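Local coordinates for protein 11S globulin subunit beta (Cucurbita maxima, PDB 2E9Q) that serves as a seed storage protein, a nutrient reservoir of the 11S globulin family built from acidic and basic chains cut from one precursor, at residues M65-I70 with D154-V159; I87-G92 with D135-P140; T340-S345 with K400-A405; D56-A61 with V376-Q381. All blocks are in the same frame, centred on the assembly; numbering follows the deposited sequence.

Interaction 1. Residues M65-I70 with D154-V159; sequences MIRHTI and DLVLIV
In the large antiparallel sheet of the N-terminal cupin domain, Ile66, His68 and Ile70 pair with Val159, Leu157 and Leu155 as neighbouring strands, and six backbone hydrogen bonds join them. Each of these three is a hydrogen-bonded pair. Leu155 N to Ile70 O, at 2.6 Å, is the shortest rung, while Ile70 N reaches Leu155 O at 2.8 Å and 174°, almost straight. At the other end Val159 N points nearly along the C=O axis of Ile66, 2.7 Å from its O. At the non-hydrogen-bonded positions, Arg67 with Ile158 and Thr69 with Val156, CA-H...O contacts add to the ladder, for instance Arg67 CA to Leu157 O at 3.2 Å.

As in other cupins, the strands belong to a beta-sandwich, and the two faces of this sheet differ. On one face Ile70, Leu155 and Leu157 touch strand 145-149 of the other sheet, at Asn149 and Met147, and Ile70 CD1 meets Leu157 CD1 at 3.9 Å, the two chains crossing. Ile66 and His68, on the same face, have Thr48 as a neighbour, and Ile66 CG2 lies over one face of the His68 ring, offset toward its rim. On the other face, Arg67 runs beside Ile158 and Val156, all pointing the same way, with its CD 3.8 Å from Ile158 CD1. Its CG is anti to the backbone N (chi1 177°), and the bend at chi3 (56°) comes at the CG-CD bond that lies against Ile158 CD1; the guanidinium is held by a salt bridge to Glu49 and a hydrogen bond to Tyr348 of the C-terminal cupin domain.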
loop_
_atom_site.group_PDB
_atom_site.type_symbol
_atom_site.label_atom_id
_atom_site.label_comp_id
_atom_site.label_asym_id
_atom_site.label_seq_id
_atom_site.Cartn_x
_atom_site.Cartn_y
_atom_site.Cartn_z
ATOM N N MET A 65 1.968 19.112 -10.296
ATOM C CA MET A 65 2.592 20.364 -9.877
ATOM C C MET A 65 1.697 21.516 -10.321
ATOM O O MET A 65 1.269 21.582 -11.476
ATOM C CB MET A 65 3.973 20.513 -10.519
ATOM C CG MET A 65 4.832 21.635 -9.934
ATOM S SD MET A 65 5.469 21.243 -8.290
ATOM C CE MET A 65 6.583 19.919 -8.686
ATOM N N ILE A 66 1.417 22.423 -9.394
ATOM C CA ILE A 66 0.572 23.572 -9.658
ATOM C C ILE A 66 1.249 24.803 -9.070
ATOM O O ILE A 66 1.872 24.729 -8.006
ATOM C CB ILE A 66 -0.792 23.389 -8.989
ATOM C CG1 ILE A 66 -1.463 22.139 -9.549
ATOM C CG2 ILE A 66 -1.661 24.618 -9.188
ATOM C CD1 ILE A 66 -2.766 21.799 -8.877
ATOM N N ARG A 67 1.159 25.928 -9.777
ATOM C CA ARG A 67 1.743 27.170 -9.289
ATOM C C ARG A 67 0.656 28.229 -9.277
ATOM O O ARG A 67 0.009 28.503 -10.294
ATOM C CB ARG A 67 2.922 27.624 -10.157
ATOM C CG ARG A 67 3.527 28.980 -9.731
ATOM C CD ARG A 67 4.864 29.246 -10.415
ATOM N NE ARG A 67 4.738 29.178 -11.870
ATOM C CZ ARG A 67 5.755 29.050 -12.715
ATOM N NH1 ARG A 67 5.521 28.997 -14.020
ATOM N NH2 ARG A 67 7.004 28.969 -12.269
ATOM N N HIS A 68 0.438 28.805 -8.103
ATOM C CA HIS A 68 -0.566 29.833 -7.944
ATOM C C HIS A 68 0.100 31.182 -7.770
ATOM O O HIS A 68 1.066 31.327 -7.028
ATOM C CB HIS A 68 -1.430 29.543 -6.722
ATOM C CG HIS A 68 -2.452 28.473 -6.937
ATOM N ND1 HIS A 68 -2.663 27.453 -6.035
ATOM C CD2 HIS A 68 -3.371 28.304 -7.916
ATOM C CE1 HIS A 68 -3.672 26.706 -6.447
ATOM N NE2 HIS A 68 -4.119 27.203 -7.587
ATOM N N THR A 69 -0.424 32.176 -8.468
ATOM C CA THR A 69 0.104 33.519 -8.367
ATOM C C THR A 69 -1.069 34.366 -7.935
ATOM O O THR A 69 -1.983 34.631 -8.716
ATOM C CB THR A 69 0.660 34.000 -9.709
ATOM O OG1 THR A 69 1.857 33.263 -10.008
ATOM C CG2 THR A 69 0.984 35.480 -9.646
ATOM N N ILE A 70 -1.049 34.769 -6.671
ATOM C CA ILE A 70 -2.132 35.554 -6.116
ATOM C C ILE A 70 -1.689 36.986 -5.911
ATOM O O ILE A 70 -0.701 37.266 -5.225
ATOM C CB ILE A 70 -2.603 34.937 -4.787
ATOM C CG1 ILE A 70 -2.928 33.456 -5.021
ATOM C CG2 ILE A 70 -3.837 35.681 -4.254
ATOM C CD1 ILE A 70 -3.161 32.680 -3.763
ATOM N N ASP A 154 3.282 39.844 -5.239
ATOM C CA ASP A 154 2.374 38.759 -5.601
ATOM C C ASP A 154 2.729 37.553 -4.738
ATOM O O ASP A 154 3.893 37.316 -4.442
ATOM C CB ASP A 154 2.533 38.356 -7.073
ATOM C CG ASP A 154 2.056 39.424 -8.038
ATOM O OD1 ASP A 154 0.873 39.829 -7.970
ATOM O OD2 ASP A 154 2.872 39.849 -8.883
ATOM N N LEU A 155 1.726 36.785 -4.349
ATOM C CA LEU A 155 1.962 35.599 -3.540
ATOM C C LEU A 155 2.166 34.423 -4.502
ATOM O O LEU A 155 1.229 34.045 -5.200
ATOM C CB LEU A 155 0.740 35.331 -2.663
ATOM C CG LEU A 155 0.922 34.710 -1.283
ATOM C CD1 LEU A 155 -0.379 34.043 -0.897
ATOM C CD2 LEU A 155 2.073 33.717 -1.272
ATOM N N VAL A 156 3.372 33.860 -4.545
ATOM C CA VAL A 156 3.667 32.723 -5.431
ATOM C C VAL A 156 3.798 31.402 -4.652
ATOM O O VAL A 156 4.699 31.240 -3.818
ATOM C CB VAL A 156 4.974 32.967 -6.247
ATOM C CG1 VAL A 156 5.215 31.820 -7.222
ATOM C CG2 VAL A 156 4.878 34.293 -7.010
ATOM N N LEU A 157 2.899 30.464 -4.952
ATOM C CA LEU A 157 2.849 29.161 -4.290
ATOM C C LEU A 157 3.106 27.946 -5.186
ATOM O O LEU A 157 2.415 27.735 -6.194
ATOM C CB LEU A 157 1.486 28.986 -3.648
ATOM C CG LEU A 157 1.049 30.216 -2.856
ATOM C CD1 LEU A 157 -0.431 30.130 -2.536
ATOM C CD2 LEU A 157 1.898 30.318 -1.608
ATOM N N ILE A 158 4.082 27.137 -4.791
ATOM C CA ILE A 158 4.416 25.926 -5.520
ATOM C C ILE A 158 3.715 24.742 -4.842
ATOM O O ILE A 158 4.127 24.285 -3.776
ATOM C CB ILE A 158 5.933 25.699 -5.521
ATOM C CG1 ILE A 158 6.651 26.983 -5.958
ATOM C CG2 ILE A 158 6.272 24.539 -6.445
ATOM C CD1 ILE A 158 6.219 27.507 -7.330
ATOM N N VAL A 159 2.650 24.263 -5.472
ATOM C CA VAL A 159 1.847 23.164 -4.957
ATOM C C VAL A 159 2.190 21.785 -5.508
ATOM O O VAL A 159 1.996 21.518 -6.694
ATOM C CB VAL A 159 0.367 23.404 -5.247
ATOM C CG1 VAL A 159 -0.480 22.289 -4.627
ATOM C CG2 VAL A 159 -0.043 24.786 -4.739
#

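Interaction 2. Residues I87-G92 with D135-P140; sequences IFVAQG and DLLVVP
Strands 87-91 and 135-139 run antiparallel at 150°, joined by three backbone hydrogen bonds: two of the Ile87 and Leu137 pair and one from Val89 N to Asp135 O. They are adjacent strands of the same N-terminal cupin sheet, with 155-162 on the other flank of 87-91. In the hydrogen-bonded pair, Leu137 N reaches Ile87 O at 2.8 Å. The bond from Val89 N is nearly straight (171°). Beyond Val89, which also bonds to Gly134, the two segments part: Ala90 and Gln91 both face Val156 on the opposite flank, a classic beta bulge.

Ile87, Val89, Leu137 and Val139 pack together on one face of the sheet. Arg96 lies against Leu137 and Val139, His145 against Ile87 and Val139, and Val89 also touches strand 155-162. Ile87 CD1 meets Val139 CG2 at 4.1 Å, carried there by an extended outer chain (chi2 -178°). Phe88 and Leu136 lie on the other face, touching lightly through Phe88 CB and Leu136 CD2 at 4.4 Å. The carboxylate of Asp135 reaches the turn just before its strand, where OD2 accepts a hydrogen bond from Arg132 N. Val89 places its CG2 anti to the carbonyl carbon, which brings this methyl 4.0 Å from Leu137 CD1 and 3.6 Å from Asp135 O.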
loop_
_atom_site.group_PDB
_atom_site.type_symbol
_atom_site.label_atom_id
_atom_site.label_comp_id
_atom_site.label_asym_id
_atom_site.label_seq_id
_atom_site.Cartn_x
_atom_site.Cartn_y
_atom_site.Cartn_z
ATOM N N ILE A 87 2.993 22.725 -0.017
ATOM C CA ILE A 87 2.964 23.986 -0.736
ATOM C C ILE A 87 4.125 24.834 -0.297
ATOM O O ILE A 87 4.209 25.225 0.871
ATOM C CB ILE A 87 1.668 24.742 -0.444
ATOM C CG1 ILE A 87 0.483 23.940 -0.970
ATOM C CG2 ILE A 87 1.727 26.125 -1.046
ATOM C CD1 ILE A 87 -0.867 24.612 -0.783
ATOM N N PHE A 88 5.037 25.107 -1.220
ATOM C CA PHE A 88 6.175 25.932 -0.889
ATOM C C PHE A 88 5.853 27.370 -1.253
ATOM O O PHE A 88 5.454 27.649 -2.383
ATOM C CB PHE A 88 7.417 25.484 -1.643
ATOM C CG PHE A 88 8.631 26.309 -1.344
ATOM C CD1 PHE A 88 9.268 26.212 -0.111
ATOM C CD2 PHE A 88 9.142 27.185 -2.295
ATOM C CE1 PHE A 88 10.403 26.973 0.175
ATOM C CE2 PHE A 88 10.271 27.948 -2.023
ATOM C CZ PHE A 88 10.905 27.839 -0.779
ATOM N N VAL A 89 6.018 28.273 -0.288
ATOM C CA VAL A 89 5.763 29.701 -0.487
ATOM C C VAL A 89 7.037 30.295 -1.073
ATOM O O VAL A 89 7.987 30.592 -0.355
ATOM C CB VAL A 89 5.420 30.397 0.860
ATOM C CG1 VAL A 89 5.233 31.891 0.654
ATOM C CG2 VAL A 89 4.155 29.785 1.444
ATOM N N ALA A 90 7.047 30.458 -2.391
ATOM C CA ALA A 90 8.217 30.969 -3.090
ATOM C C ALA A 90 8.379 32.475 -2.957
ATOM O O ALA A 90 9.496 32.987 -3.021
ATOM C CB ALA A 90 8.144 30.575 -4.575
ATOM N N GLN A 91 7.266 33.180 -2.778
ATOM C CA GLN A 91 7.308 34.634 -2.647
ATOM C C GLN A 91 6.047 35.199 -1.996
ATOM O O GLN A 91 4.935 34.733 -2.256
ATOM C CB GLN A 91 7.501 35.281 -4.026
ATOM C CG GLN A 91 7.502 36.808 -4.012
ATOM C CD GLN A 91 7.447 37.430 -5.413
ATOM O OE1 GLN A 91 8.387 37.319 -6.201
ATOM N NE2 GLN A 91 6.337 38.083 -5.720
ATOM N N GLY A 92 6.235 36.203 -1.143
ATOM C CA GLY A 92 5.112 36.851 -0.489
ATOM C C GLY A 92 4.746 36.267 0.857
ATOM O O GLY A 92 5.449 35.404 1.382
ATOM N N ASP A 135 8.154 29.208 3.753
ATOM C CA ASP A 135 7.316 28.259 4.462
ATOM C C ASP A 135 6.915 27.108 3.550
ATOM O O ASP A 135 6.630 27.293 2.359
ATOM C CB ASP A 135 6.039 28.924 4.999
ATOM C CG ASP A 135 6.293 29.771 6.247
ATOM O OD1 ASP A 135 7.326 29.560 6.914
ATOM O OD2 ASP A 135 5.449 30.639 6.555
ATOM N N LEU A 136 6.905 25.920 4.135
ATOM C CA LEU A 136 6.504 24.702 3.466
ATOM C C LEU A 136 5.224 24.373 4.224
ATOM O O LEU A 136 5.275 23.940 5.384
ATOM C CB LEU A 136 7.559 23.612 3.687
ATOM C CG LEU A 136 7.396 22.242 3.014
ATOM C CD1 LEU A 136 6.128 21.568 3.509
ATOM C CD2 LEU A 136 7.355 22.416 1.488
ATOM N N LEU A 137 4.084 24.608 3.584
ATOM C CA LEU A 137 2.794 24.350 4.199
ATOM C C LEU A 137 2.329 22.943 3.861
ATOM O O LEU A 137 2.652 22.407 2.801
ATOM C CB LEU A 137 1.758 25.366 3.698
ATOM C CG LEU A 137 2.250 26.820 3.726
ATOM C CD1 LEU A 137 1.175 27.777 3.199
ATOM C CD2 LEU A 137 2.622 27.180 5.157
ATOM N N VAL A 138 1.550 22.356 4.759
ATOM C CA VAL A 138 1.032 21.019 4.549
ATOM C C VAL A 138 -0.489 21.067 4.433
ATOM O O VAL A 138 -1.147 21.845 5.121
ATOM C CB VAL A 138 1.422 20.088 5.729
ATOM C CG1 VAL A 138 0.746 18.713 5.583
ATOM C CG2 VAL A 138 2.934 19.944 5.784
ATOM N N VAL A 139 -1.038 20.243 3.550
ATOM C CA VAL A 139 -2.479 20.168 3.392
ATOM C C VAL A 139 -2.839 18.702 3.191
ATOM O O VAL A 139 -2.688 18.167 2.095
ATOM C CB VAL A 139 -2.979 20.975 2.174
ATOM C CG1 VAL A 139 -4.498 20.923 2.114
ATOM C CG2 VAL A 139 -2.507 22.410 2.264
ATOM N N PRO A 140 -3.307 18.023 4.258
ATOM C CA PRO A 140 -3.671 16.605 4.129
ATOM C C PRO A 140 -4.817 16.439 3.147
ATOM O O PRO A 140 -5.563 17.390 2.880
ATOM C CB PRO A 140 -4.089 16.212 5.548
ATOM C CG PRO A 140 -3.302 17.151 6.418
ATOM C CD PRO A 140 -3.417 18.468 5.657
#

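Interaction 3. Residues T340-S345 with K400-A405; sequences TVNSHS and KTNDNA
Ser345 and Lys400 form the buried, tightly bonded end of this contact: the Lys400 ammonium group gives a hydrogen bond to Ser345 OG, NZ to OG 2.7 Å. Lys400 turns at chi2 (-65°) and then runs straight to its tip, which brings NZ across to the serine; Glu325 is a second, long and weak ion-pair partner. Next to them, His344 N donates to Thr401 OG1 at 3.0 Å and 167°, whereas the return bond from Thr401 N to His344 O is weak at 3.5 Å.

Both segments are connections between strands of the C-terminal cupin domain, where strands 345-350 and 393-400 lie side by side in one sheet. The contact is itself part of the subunit interface: Gln169 of the second subunit hydrogen-bonds through its side chain to Thr401 OG1 and through its carbonyl O to His344 NE2.

The other side is partly exposed, and Thr340 CG2 touches Ala405 CB only lightly, at 4.1 Å. Yet Asn342 ND2 makes a 2.7 Å, nearly straight bond there to Asn404 O, which lies in the plane of the donor amide, though ND2 itself stands above the plane of the accepting carbonyl. Asn342 OD1 accepts from Ile406 N, fixing the amide at both ends, and Ala405 CB rests 3.6 Å from Ser343 OG.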
loop_
_atom_site.group_PDB
_atom_site.type_symbol
_atom_site.label_atom_id
_atom_site.label_comp_id
_atom_site.label_asym_id
_atom_site.label_seq_id
_atom_site.Cartn_x
_atom_site.Cartn_y
_atom_site.Cartn_z
ATOM N N THR A 340 18.412 8.872 -4.299
ATOM C CA THR A 340 17.554 8.717 -3.148
ATOM C C THR A 340 17.110 7.279 -3.141
ATOM O O THR A 340 16.532 6.784 -4.107
ATOM C CB THR A 340 16.341 9.627 -3.222
ATOM O OG1 THR A 340 16.786 10.984 -3.280
ATOM C CG2 THR A 340 15.451 9.432 -1.985
ATOM N N VAL A 341 17.376 6.605 -2.037
ATOM C CA VAL A 341 17.042 5.211 -1.945
ATOM C C VAL A 341 15.580 4.892 -1.738
ATOM O O VAL A 341 15.127 3.822 -2.133
ATOM C CB VAL A 341 17.880 4.515 -0.831
ATOM C CG1 VAL A 341 18.888 5.504 -0.228
ATOM C CG2 VAL A 341 16.974 3.929 0.241
ATOM N N ASN A 342 14.829 5.813 -1.149
ATOM C CA ASN A 342 13.444 5.507 -0.857
ATOM C C ASN A 342 12.357 6.421 -1.399
ATOM O O ASN A 342 11.217 6.333 -0.949
ATOM C CB ASN A 342 13.282 5.381 0.652
ATOM C CG ASN A 342 13.558 6.682 1.365
ATOM O OD1 ASN A 342 14.306 7.527 0.869
ATOM N ND2 ASN A 342 12.966 6.850 2.539
ATOM N N SER A 343 12.680 7.307 -2.337
ATOM C CA SER A 343 11.624 8.141 -2.899
ATOM C C SER A 343 11.994 8.854 -4.186
ATOM O O SER A 343 13.156 8.872 -4.597
ATOM C CB SER A 343 11.143 9.179 -1.884
ATOM O OG SER A 343 12.049 10.253 -1.787
ATOM N N HIS A 344 10.977 9.416 -4.828
ATOM C CA HIS A 344 11.178 10.174 -6.045
ATOM C C HIS A 344 11.497 11.565 -5.542
ATOM O O HIS A 344 11.167 11.915 -4.399
ATOM C CB HIS A 344 9.900 10.209 -6.884
ATOM C CG HIS A 344 9.420 8.857 -7.297
ATOM N ND1 HIS A 344 10.120 8.056 -8.174
ATOM C CD2 HIS A 344 8.317 8.157 -6.942
ATOM C CE1 HIS A 344 9.468 6.919 -8.341
ATOM N NE2 HIS A 344 8.371 6.955 -7.605
ATOM N N SER A 345 12.135 12.366 -6.378
ATOM C CA SER A 345 12.484 13.706 -5.968
ATOM C C SER A 345 12.029 14.658 -7.061
ATOM O O SER A 345 12.593 14.677 -8.158
ATOM C CB SER A 345 13.996 13.786 -5.737
ATOM O OG SER A 345 14.384 15.072 -5.281
ATOM N N LYS A 400 9.571 15.301 -1.947
ATOM C CA LYS A 400 9.826 13.873 -1.826
ATOM C C LYS A 400 8.525 13.110 -1.620
ATOM O O LYS A 400 7.636 13.570 -0.907
ATOM C CB LYS A 400 10.752 13.610 -0.634
ATOM C CG LYS A 400 11.993 14.490 -0.595
ATOM C CD LYS A 400 12.934 14.243 -1.768
ATOM C CE LYS A 400 14.128 15.178 -1.674
ATOM N NZ LYS A 400 15.139 14.953 -2.733
ATOM N N THR A 401 8.421 11.942 -2.244
ATOM C CA THR A 401 7.236 11.104 -2.122
ATOM C C THR A 401 7.389 10.101 -0.975
ATOM O O THR A 401 6.988 8.944 -1.094
ATOM C CB THR A 401 6.994 10.322 -3.405
ATOM O OG1 THR A 401 8.161 9.553 -3.697
ATOM C CG2 THR A 401 6.704 11.273 -4.572
ATOM N N ASN A 402 8.002 10.545 0.120
ATOM C CA ASN A 402 8.192 9.715 1.305
ATOM C C ASN A 402 8.299 10.686 2.492
ATOM O O ASN A 402 8.705 11.838 2.310
ATOM C CB ASN A 402 9.478 8.895 1.188
ATOM C CG ASN A 402 9.474 7.676 2.092
ATOM O OD1 ASN A 402 8.967 6.617 1.720
ATOM N ND2 ASN A 402 10.026 7.821 3.290
ATOM N N ASP A 403 7.938 10.249 3.698
ATOM C CA ASP A 403 8.033 11.157 4.839
ATOM C C ASP A 403 9.473 11.336 5.295
ATOM O O ASP A 403 9.764 12.186 6.132
ATOM C CB ASP A 403 7.153 10.699 6.020
ATOM C CG ASP A 403 7.600 9.375 6.644
ATOM O OD1 ASP A 403 8.738 8.914 6.434
ATOM O OD2 ASP A 403 6.786 8.794 7.386
ATOM N N ASN A 404 10.376 10.548 4.724
ATOM C CA ASN A 404 11.785 10.629 5.095
ATOM C C ASN A 404 12.752 10.190 3.981
ATOM O O ASN A 404 13.293 9.079 4.016
ATOM C CB ASN A 404 12.026 9.786 6.351
ATOM C CG ASN A 404 13.482 9.754 6.752
ATOM O OD1 ASN A 404 14.121 10.800 6.901
ATOM N ND2 ASN A 404 14.023 8.553 6.926
ATOM N N ALA A 405 12.979 11.071 3.015
ATOM C CA ALA A 405 13.869 10.787 1.893
ATOM C C ALA A 405 15.324 10.605 2.320
ATOM O O ALA A 405 15.904 11.459 2.975
ATOM C CB ALA A 405 13.774 11.903 0.862
#

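Interaction 4. Residues D56-A61 with V376-Q381; sequences DEFQCA and VLMIPQ
Apolar helix-on-strand packing joins the two cupin domains here, with Glu57, Phe58 and Ala61 of helix 56-61 set against Val376 and Met378 of strand 376-379. The helix belongs to the N-terminal domain and the strand is the outermost strand, within this chain, of a C-terminal cupin sheet; their axes come within 8.6 Å at an angle of 50°. No direct hydrogen bond crosses between them.

Met378 does most of the touching. Its CG leaves anti to the backbone N (chi1 -151°), and bends at chi2 and chi3 fold the thioether back under the helix, where SD is 3.9 Å from Ala61 CB. Along the way its CB and CG pass the rim of the Phe58 ring, CG lying 3.6 Å from Phe58 CD2, and the two chains run in opposite directions. Val376 comes to the same ring at its edge, in plane, with CG1 3.5 Å from Phe58 CZ. Phe58 therefore meets the strand with its edge, while Val63 and Gln35 also pack against it.

Cys60, on the same helix, is tied to Cys27 by a disulfide, which fastens the helix to the start of the modelled chain. The Glu57 carboxylate links the helix to the strand through a water: OE2 accepts from Arg33 N and from the water at 2.7 Å, which in turn accepts a hydrogen bond from Met378 N, the water oxygen 2.9 Å from that nitrogen.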
loop_
_atom_site.group_PDB
_atom_site.type_symbol
_atom_site.label_atom_id
_atom_site.label_comp_id
_atom_site.label_asym_id
_atom_site.label_seq_id
_atom_site.Cartn_x
_atom_site.Cartn_y
_atom_site.Cartn_z
ATOM N N ASP A 56 5.526 11.515 -18.770
ATOM C CA ASP A 56 5.977 10.167 -18.389
ATOM C C ASP A 56 6.534 10.024 -16.954
ATOM O O ASP A 56 6.097 9.136 -16.212
ATOM C CB ASP A 56 7.021 9.650 -19.383
ATOM C CG ASP A 56 6.424 9.341 -20.763
ATOM O OD1 ASP A 56 7.195 9.287 -21.744
ATOM O OD2 ASP A 56 5.193 9.142 -20.862
ATOM N N GLU A 57 7.488 10.870 -16.566
ATOM C CA GLU A 57 8.056 10.792 -15.212
ATOM C C GLU A 57 6.967 10.992 -14.164
ATOM O O GLU A 57 6.864 10.225 -13.209
ATOM C CB GLU A 57 9.100 11.886 -14.945
ATOM C CG GLU A 57 10.234 12.011 -15.909
ATOM C CD GLU A 57 9.889 12.838 -17.118
ATOM O OE1 GLU A 57 9.260 12.285 -18.041
ATOM O OE2 GLU A 57 10.241 14.038 -17.131
ATOM N N PHE A 58 6.183 12.055 -14.337
ATOM C CA PHE A 58 5.115 12.378 -13.402
ATOM C C PHE A 58 4.132 11.241 -13.226
ATOM O O PHE A 58 3.766 10.888 -12.102
ATOM C CB PHE A 58 4.349 13.623 -13.861
ATOM C CG PHE A 58 5.031 14.919 -13.517
ATOM C CD1 PHE A 58 4.320 16.115 -13.538
ATOM C CD2 PHE A 58 6.378 14.951 -13.176
ATOM C CE1 PHE A 58 4.944 17.325 -13.222
ATOM C CE2 PHE A 58 7.006 16.158 -12.859
ATOM C CZ PHE A 58 6.286 17.341 -12.884
ATOM N N GLN A 59 3.704 10.678 -14.348
ATOM C CA GLN A 59 2.746 9.593 -14.335
ATOM C C GLN A 59 3.310 8.405 -13.560
ATOM O O GLN A 59 2.598 7.753 -12.812
ATOM C CB GLN A 59 2.417 9.196 -15.775
ATOM C CG GLN A 59 1.081 8.514 -15.960
ATOM C CD GLN A 59 0.791 8.205 -17.425
ATOM O OE1 GLN A 59 -0.183 7.529 -17.747
ATOM N NE2 GLN A 59 1.638 8.708 -18.317
ATOM N N CYS A 60 4.596 8.130 -13.729
ATOM C CA CYS A 60 5.204 7.014 -13.022
ATOM C C CYS A 60 5.093 7.238 -11.523
ATOM O O CYS A 60 4.633 6.364 -10.775
ATOM C CB CYS A 60 6.670 6.891 -13.398
ATOM S SG CYS A 60 7.515 5.502 -12.587
ATOM N N ALA A 61 5.512 8.427 -11.099
ATOM C CA ALA A 61 5.492 8.801 -9.699
ATOM C C ALA A 61 4.118 9.262 -9.216
ATOM O O ALA A 61 3.884 9.349 -8.024
ATOM C CB ALA A 61 6.534 9.888 -9.441
ATOM N N VAL A 376 10.542 22.230 -13.666
ATOM C CA VAL A 376 10.476 21.039 -12.825
ATOM C C VAL A 376 11.163 19.814 -13.442
ATOM O O VAL A 376 10.905 19.460 -14.589
ATOM C CB VAL A 376 9.007 20.651 -12.552
ATOM C CG1 VAL A 376 8.950 19.353 -11.724
ATOM C CG2 VAL A 376 8.287 21.803 -11.843
ATOM N N LEU A 377 12.043 19.179 -12.676
ATOM C CA LEU A 377 12.719 17.967 -13.113
ATOM C C LEU A 377 12.383 16.891 -12.079
ATOM O O LEU A 377 12.674 17.048 -10.899
ATOM C CB LEU A 377 14.236 18.153 -13.191
ATOM C CG LEU A 377 14.989 16.855 -13.552
ATOM C CD1 LEU A 377 14.626 16.395 -14.967
ATOM C CD2 LEU A 377 16.480 17.080 -13.447
ATOM N N MET A 378 11.751 15.814 -12.538
ATOM C CA MET A 378 11.344 14.698 -11.690
ATOM C C MET A 378 12.479 13.697 -11.717
ATOM O O MET A 378 12.786 13.152 -12.774
ATOM C CB MET A 378 10.075 14.066 -12.280
ATOM C CG MET A 378 9.099 13.401 -11.310
ATOM S SD MET A 378 9.661 11.896 -10.481
ATOM C CE MET A 378 9.288 10.673 -11.712
ATOM N N ILE A 379 13.130 13.482 -10.575
ATOM C CA ILE A 379 14.221 12.516 -10.483
ATOM C C ILE A 379 13.688 11.238 -9.838
ATOM O O ILE A 379 13.360 11.221 -8.647
ATOM C CB ILE A 379 15.367 13.029 -9.605
ATOM C CG1 ILE A 379 15.793 14.434 -10.046
ATOM C CG2 ILE A 379 16.519 12.036 -9.637
ATOM C CD1 ILE A 379 16.631 14.464 -11.288
ATOM N N PRO A 380 13.600 10.143 -10.613
ATOM C CA PRO A 380 13.097 8.874 -10.074
ATOM C C PRO A 380 13.960 8.252 -8.967
ATOM O O PRO A 380 15.184 8.421 -8.925
ATOM C CB PRO A 380 13.034 7.966 -11.306
ATOM C CG PRO A 380 12.872 8.928 -12.448
ATOM C CD PRO A 380 13.803 10.050 -12.072
ATOM N N GLN A 381 13.287 7.525 -8.084
ATOM C CA GLN A 381 13.913 6.815 -6.994
ATOM C C GLN A 381 15.073 5.973 -7.544
ATOM O O GLN A 381 14.930 5.289 -8.572
ATOM C CB GLN A 381 12.872 5.898 -6.334
ATOM C CG GLN A 381 13.407 5.021 -5.201
ATOM C CD GLN A 381 12.447 3.895 -4.819
ATOM O OE1 GLN A 381 12.705 3.146 -3.881
ATOM N NE2 GLN A 381 11.342 3.772 -5.556
HETATM O O HOH W 1 10.936 15.939 -15.345
#

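Helix 56-61 opens the widest loop, which interaction 4 closes only at strand 376-379, and leads into strand 63-70 of interaction 1. Interaction 1 closes its own loop at 154-159, with interaction 2 nested within it; both lie inside the span of interaction 4. They share the N-terminal sheet, where Phe88 O probably accepts a hydrogen bond from Ile158 N. Met65 meets Val376, so interaction 1 also touches interaction 4. Interaction 3 opens at 340-345 and closes at 400-405, after strand 376-379 has closed interaction 4, so these two cross. Ser345 O probably accepts from Ile379 N, joining neighbouring C-terminal strands, while interaction 4 sets the N-terminal domain's helix against that sheet.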